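Local coordinates for protein ribonucleoside-diphosphate reductase subunit beta (Bacillus halodurans C-125, PDB 2RCC) that probably supplies the iron-bearing small subunit of a ribonucleotide reductase, which makes deoxyribonucleotides for DNA synthesis from the corresponding ribonucleotides, at residues Tyr181-Glu186 with Leu226-Phe231; Gly21-Lys26 with Lys232-Glu237. All blocks are in the same frame, centred on the assembly; numbering follows the deposited sequence.

Contact 1. Residues Tyr181-Glu186 with Leu226-Phe231; sequences YDVILE and LFTNIF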
loop_
_atom_site.group_PDB
_atom_site.type_symbol
_atom_site.label_atom_id
_atom_site.label_comp_id
_atom_site.label_asym_id
_atom_site.label_seq_id
_atom_site.Cartn_x
_atom_site.Cartn_y
_atom_site.Cartn_z
ATOM N N TYR A 181 -1.195 19.491 6.197
ATOM C CA TYR A 181 -2.319 18.871 6.900
ATOM C C TYR A 181 -1.999 17.408 7.216
ATOM O O TYR A 181 -2.348 16.947 8.295
ATOM C CB TYR A 181 -3.636 18.966 6.138
ATOM C CG TYR A 181 -4.062 20.360 5.790
ATOM C CD1 TYR A 181 -4.122 21.372 6.745
ATOM C CD2 TYR A 181 -4.427 20.665 4.506
ATOM C CE1 TYR A 181 -4.520 22.663 6.400
ATOM C CE2 TYR A 181 -4.823 21.920 4.160
ATOM C CZ TYR A 181 -4.858 22.922 5.092
ATOM O OH TYR A 181 -5.264 24.173 4.674
ATOM N N ASP A 182 -1.338 16.696 6.298
ATOM C CA ASP A 182 -0.891 15.284 6.547
ATOM C C ASP A 182 0.052 15.152 7.776
ATOM O O ASP A 182 -0.043 14.192 8.558
ATOM C CB ASP A 182 -0.160 14.666 5.346
ATOM C CG ASP A 182 -1.024 14.457 4.096
ATOM O OD1 ASP A 182 -2.267 14.408 4.175
ATOM O OD2 ASP A 182 -0.416 14.323 2.986
ATOM N N VAL A 183 1.001 16.071 7.894
ATOM C CA VAL A 183 1.918 16.142 9.041
ATOM C C VAL A 183 1.102 16.339 10.338
ATOM O O VAL A 183 1.348 15.673 11.320
ATOM C CB VAL A 183 3.003 17.257 8.846
ATOM C CG1 VAL A 183 3.709 17.614 10.165
ATOM C CG2 VAL A 183 4.024 16.843 7.763
ATOM N N ILE A 184 0.145 17.269 10.326
ATOM C CA ILE A 184 -0.745 17.491 11.471
ATOM C C ILE A 184 -1.564 16.269 11.837
ATOM O O ILE A 184 -1.592 15.899 13.013
ATOM C CB ILE A 184 -1.712 18.699 11.230
ATOM C CG1 ILE A 184 -0.920 20.014 11.286
ATOM C CG2 ILE A 184 -2.824 18.689 12.245
ATOM C CD1 ILE A 184 -1.545 21.168 10.521
ATOM N N LEU A 185 -2.179 15.596 10.847
ATOM C CA LEU A 185 -3.027 14.453 11.124
ATOM C C LEU A 185 -2.277 13.265 11.713
ATOM O O LEU A 185 -2.841 12.556 12.525
ATOM C CB LEU A 185 -3.785 13.937 9.878
ATOM C CG LEU A 185 -4.924 14.756 9.273
ATOM C CD1 LEU A 185 -5.650 13.899 8.236
ATOM C CD2 LEU A 185 -5.892 15.217 10.296
ATOM N N GLU A 186 -1.034 13.068 11.294
ATOM C CA GLU A 186 -0.151 11.965 11.792
ATOM C C GLU A 186 0.785 12.381 12.905
ATOM O O GLU A 186 1.293 11.544 13.634
ATOM C CB GLU A 186 0.768 11.541 10.665
ATOM C CG GLU A 186 0.063 11.093 9.415
ATOM C CD GLU A 186 0.011 9.594 9.169
ATOM O OE1 GLU A 186 0.273 8.781 10.075
ATOM O OE2 GLU A 186 -0.275 9.243 7.991
ATOM N N LEU A 226 8.461 11.081 6.173
ATOM C CA LEU A 226 8.194 11.098 4.736
ATOM C C LEU A 226 7.581 12.442 4.302
ATOM O O LEU A 226 8.053 13.093 3.353
ATOM C CB LEU A 226 7.251 9.966 4.342
ATOM C CG LEU A 226 6.818 9.886 2.866
ATOM C CD1 LEU A 226 8.002 9.819 1.936
ATOM C CD2 LEU A 226 5.858 8.738 2.670
ATOM N N PHE A 227 6.510 12.825 4.974
ATOM C CA PHE A 227 5.836 14.086 4.614
ATOM C C PHE A 227 6.701 15.339 4.784
ATOM O O PHE A 227 6.634 16.252 3.964
ATOM C CB PHE A 227 4.526 14.242 5.387
ATOM C CG PHE A 227 3.505 13.151 5.117
ATOM C CD1 PHE A 227 3.128 12.839 3.818
ATOM C CD2 PHE A 227 2.838 12.512 6.191
ATOM C CE1 PHE A 227 2.160 11.861 3.582
ATOM C CE2 PHE A 227 1.884 11.542 5.955
ATOM C CZ PHE A 227 1.552 11.210 4.661
ATOM N N THR A 228 7.486 15.418 5.852
ATOM C CA THR A 228 8.363 16.574 6.052
ATOM C C THR A 228 9.504 16.633 5.026
ATOM O O THR A 228 9.920 17.721 4.587
ATOM C CB THR A 228 8.855 16.702 7.529
ATOM O OG1 THR A 228 9.652 15.587 7.892
ATOM C CG2 THR A 228 7.702 16.788 8.473
ATOM N N ASN A 229 10.003 15.472 4.616
ATOM C CA ASN A 229 10.990 15.385 3.554
ATOM C C ASN A 229 10.394 15.879 2.240
ATOM O O ASN A 229 11.015 16.686 1.556
ATOM C CB ASN A 229 11.521 13.958 3.363
ATOM C CG ASN A 229 12.622 13.562 4.348
ATOM O OD1 ASN A 229 13.055 14.328 5.165
ATOM N ND2 ASN A 229 13.083 12.338 4.230
ATOM N N ILE A 230 9.170 15.448 1.919
ATOM C CA ILE A 230 8.488 15.908 0.685
ATOM C C ILE A 230 8.302 17.407 0.721
ATOM O O ILE A 230 8.529 18.082 -0.303
ATOM C CB ILE A 230 7.106 15.191 0.456
ATOM C CG1 ILE A 230 7.333 13.735 0.135
ATOM C CG2 ILE A 230 6.324 15.875 -0.696
ATOM C CD1 ILE A 230 6.068 12.891 0.299
ATOM N N PHE A 231 7.916 17.944 1.900
ATOM C CA PHE A 231 7.751 19.378 2.069
ATOM C C PHE A 231 9.039 20.128 1.722
ATOM O O PHE A 231 9.021 21.095 0.926
ATOM C CB PHE A 231 7.310 19.704 3.513
ATOM C CG PHE A 231 7.069 21.164 3.770
ATOM C CD1 PHE A 231 8.121 22.008 4.197
ATOM C CD2 PHE A 231 5.810 21.715 3.594
ATOM C CE1 PHE A 231 7.914 23.363 4.417
ATOM C CE2 PHE A 231 5.602 23.081 3.830
ATOM C CZ PHE A 231 6.647 23.899 4.240
#
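F227 packs against D182 and E186 with its ring and against V183 with its CB. D182 makes a CH-pi contact: its CB sits over the middle of one ring face, 3.7 Å from the F227 centroid and only 7° off the ring normal. Its carboxylate leans over the same ring, 43° from the ring plane, and D182 OD2 comes to 3.6 Å from F227 CE1. D182 OD1 is hydrogen-bonded to Y163 OH, which gives this buried acid a polar partner.

E186 meets the ring differently. Its OE2 lies at the edge, in the ring plane, 3.8 Å from F227 CE2. Its other oxygen, OE1, is hydrogen-bonded to H223 ND1.

The apolar part centres on V183 CG2. This methyl is 3.6 Å from F227 CB and 3.7 Å from T228 CG2. V183 CG2, anti to the carbonyl carbon, is thus the branch that touches two neighbouring residues of the facing helix. T228 OG1 turns back to its own helix and bonds V224 O.

With an alanine here in place of F227 the ring is gone, which is likely to open a gap beneath D182 CB and take the ring edge away from E186.

The two segments run nearly antiparallel at 161°, with axes 9.5 Å apart. M112 and L115 of helix 106-133 also touch F227. This is helix packing in the ferritin-like bundle of the reductase small subunit, beside the di-iron site to which E186 probably contributes a ligand, as in related small subunits.

Contact 2. Residues Gly21-Lys26 with Lys232-Glu237; sequences GILNGK and KELLVE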
loop_
_atom_site.group_PDB
_atom_site.type_symbol
_atom_site.label_atom_id
_atom_site.label_comp_id
_atom_site.label_asym_id
_atom_site.label_seq_id
_atom_site.Cartn_x
_atom_site.Cartn_y
_atom_site.Cartn_z
ATOM N N GLY A 21 11.297 14.728 -10.756
ATOM C CA GLY A 21 10.572 15.725 -9.978
ATOM C C GLY A 21 9.409 15.090 -9.275
ATOM O O GLY A 21 8.807 14.169 -9.791
ATOM N N ILE A 22 9.093 15.591 -8.097
ATOM C CA ILE A 22 8.018 15.068 -7.246
ATOM C C ILE A 22 6.617 15.342 -7.818
ATOM O O ILE A 22 5.743 14.492 -7.700
ATOM C CB ILE A 22 8.116 15.673 -5.779
ATOM C CG1 ILE A 22 9.370 15.201 -5.061
ATOM C CG2 ILE A 22 6.924 15.279 -4.919
ATOM C CD1 ILE A 22 9.592 15.976 -3.742
ATOM N N LEU A 23 6.407 16.524 -8.403
ATOM C CA LEU A 23 5.146 16.902 -9.027
ATOM C C LEU A 23 5.440 17.408 -10.423
ATOM O O LEU A 23 6.420 18.112 -10.621
ATOM C CB LEU A 23 4.445 18.000 -8.228
ATOM C CG LEU A 23 4.059 17.770 -6.783
ATOM C CD1 LEU A 23 3.552 19.093 -6.145
ATOM C CD2 LEU A 23 3.032 16.643 -6.624
ATOM N N ASN A 24 4.602 17.065 -11.394
ATOM C CA ASN A 24 4.836 17.428 -12.778
ATOM C C ASN A 24 6.240 17.032 -13.300
ATOM O O ASN A 24 6.779 17.698 -14.155
ATOM C CB ASN A 24 4.497 18.929 -13.018
ATOM C CG ASN A 24 3.007 19.181 -13.136
ATOM O OD1 ASN A 24 2.213 18.246 -13.312
ATOM N ND2 ASN A 24 2.619 20.457 -13.100
ATOM N N GLY A 25 6.786 15.899 -12.837
ATOM C CA GLY A 25 8.064 15.412 -13.323
ATOM C C GLY A 25 7.835 14.318 -14.343
ATOM O O GLY A 25 6.705 14.072 -14.770
ATOM N N LYS A 26 8.918 13.629 -14.689
ATOM C CA LYS A 26 8.883 12.504 -15.610
ATOM C C LYS A 26 9.405 11.300 -14.850
ATOM O O LYS A 26 10.388 11.423 -14.118
ATOM C CB LYS A 26 9.772 12.769 -16.811
ATOM C CG LYS A 26 9.358 13.947 -17.665
ATOM C CD LYS A 26 8.101 13.645 -18.468
ATOM C CE LYS A 26 7.884 14.722 -19.553
ATOM N N LYS A 232 10.146 19.699 2.318
ATOM C CA LYS A 232 11.437 20.356 2.069
ATOM C C LYS A 232 11.911 20.247 0.616
ATOM O O LYS A 232 12.464 21.179 0.080
ATOM C CB LYS A 232 12.514 19.778 2.958
ATOM C CG LYS A 232 12.383 20.150 4.411
ATOM C CD LYS A 232 13.247 19.211 5.228
ATOM C CE LYS A 232 13.197 19.523 6.656
ATOM N NZ LYS A 232 13.347 18.242 7.439
ATOM N N GLU A 233 11.675 19.116 -0.019
ATOM C CA GLU A 233 12.064 18.906 -1.403
ATOM C C GLU A 233 11.175 19.742 -2.316
ATOM O O GLU A 233 11.640 20.197 -3.349
ATOM C CB GLU A 233 11.972 17.429 -1.786
ATOM C CG GLU A 233 12.902 16.464 -1.003
ATOM C CD GLU A 233 14.401 16.592 -1.284
ATOM O OE1 GLU A 233 14.826 17.378 -2.190
ATOM O OE2 GLU A 233 15.135 15.832 -0.586
ATOM N N LEU A 234 9.900 19.914 -1.969
ATOM C CA LEU A 234 9.014 20.759 -2.762
ATOM C C LEU A 234 9.478 22.217 -2.779
ATOM O O LEU A 234 9.317 22.887 -3.794
ATOM C CB LEU A 234 7.540 20.648 -2.328
ATOM C CG LEU A 234 6.786 19.386 -2.751
ATOM C CD1 LEU A 234 5.417 19.407 -2.097
ATOM C CD2 LEU A 234 6.724 19.258 -4.287
ATOM N N LEU A 235 10.020 22.706 -1.658
ATOM C CA LEU A 235 10.589 24.057 -1.600
ATOM C C LEU A 235 11.853 24.167 -2.473
ATOM O O LEU A 235 12.081 25.205 -3.030
ATOM C CB LEU A 235 10.822 24.544 -0.150
ATOM C CG LEU A 235 9.618 25.229 0.532
ATOM C CD1 LEU A 235 8.351 24.459 0.472
ATOM C CD2 LEU A 235 9.924 25.621 2.001
ATOM N N VAL A 236 12.642 23.098 -2.601
ATOM C CA VAL A 236 13.815 23.086 -3.507
ATOM C C VAL A 236 13.368 23.047 -4.987
ATOM O O VAL A 236 13.925 23.762 -5.821
ATOM C CB VAL A 236 14.720 21.840 -3.245
ATOM C CG1 VAL A 236 15.810 21.683 -4.308
ATOM C CG2 VAL A 236 15.316 21.919 -1.865
ATOM N N GLU A 237 12.325 22.265 -5.275
ATOM C CA GLU A 237 11.825 22.048 -6.637
ATOM C C GLU A 237 10.981 23.207 -7.198
ATOM O O GLU A 237 11.060 23.525 -8.391
ATOM C CB GLU A 237 11.034 20.728 -6.663
ATOM C CG GLU A 237 10.816 20.165 -8.049
ATOM C CD GLU A 237 10.330 18.730 -8.057
ATOM O OE1 GLU A 237 10.890 17.868 -7.354
ATOM O OE2 GLU A 237 9.396 18.430 -8.814
#
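I22 overlaps E233 and L234 of the helix end and crosses the E237 side chain at a slant. Its CD1 reaches to 3.4 Å from E233 CB. The side chains of I22 and E233 cross at about a right angle, and the E233 chain then bends at chi2 (-69°) and leads away. I22 CG2 is 4.0 Å from L234 CD2.

L23 approaches the same methyl. L23 CD1 is 3.7 Å from L234 CD2, with the two leucine side chains roughly perpendicular. L234 CD2 is thus shared by two successive residues of the loop. F175 of helix 172-187 touches both leucines, and F38 touches I22 and E233.

The polar link involves E237, which is modelled in two conformers. The bond described belongs to one of them, so its permanence is doubtful. In this conformer CG is anti to the backbone N (chi1 -163°) and the chain stays extended beyond CG, which carries the carboxylate across to the loop backbone. I22 N donates to E237 OE1 at 3.0 Å. The bond is nearly straight, 170° at the hydrogen, and uses the syn lone pair of OE1. E237 OE2 is also near, 3.2 Å from G21 CA.

T104 OG1 is also hydrogen-bonded to G21 O and G25 N. The contact lies away from the probable di-iron site. It joins the irregular N-terminal segment before helix 41-50 to the C-terminal end of helix 207-237, where leucine and isoleucine side chains pack on the helical bundle.

In the fold
Contacts 1 and 2 use successive parts of helix 207-237, and their centres are about 15 Å apart. They touch directly: I230 O of contact 1 is 4.2 Å from I22 CD1 of contact 2. Contact 1 is the inner one, with its centre about 8 Å from the centre of the chain, against about 22 Å for contact 2. It reaches the predicted di-iron site, since the nearest side-chain atoms of E186 and of E119 and H223 are about 3 Å apart. Contact 2 lies away from that site. Helix 172-187 serves both: it supplies one segment of contact 1, and its F175 touches L23 and L234 in contact 2.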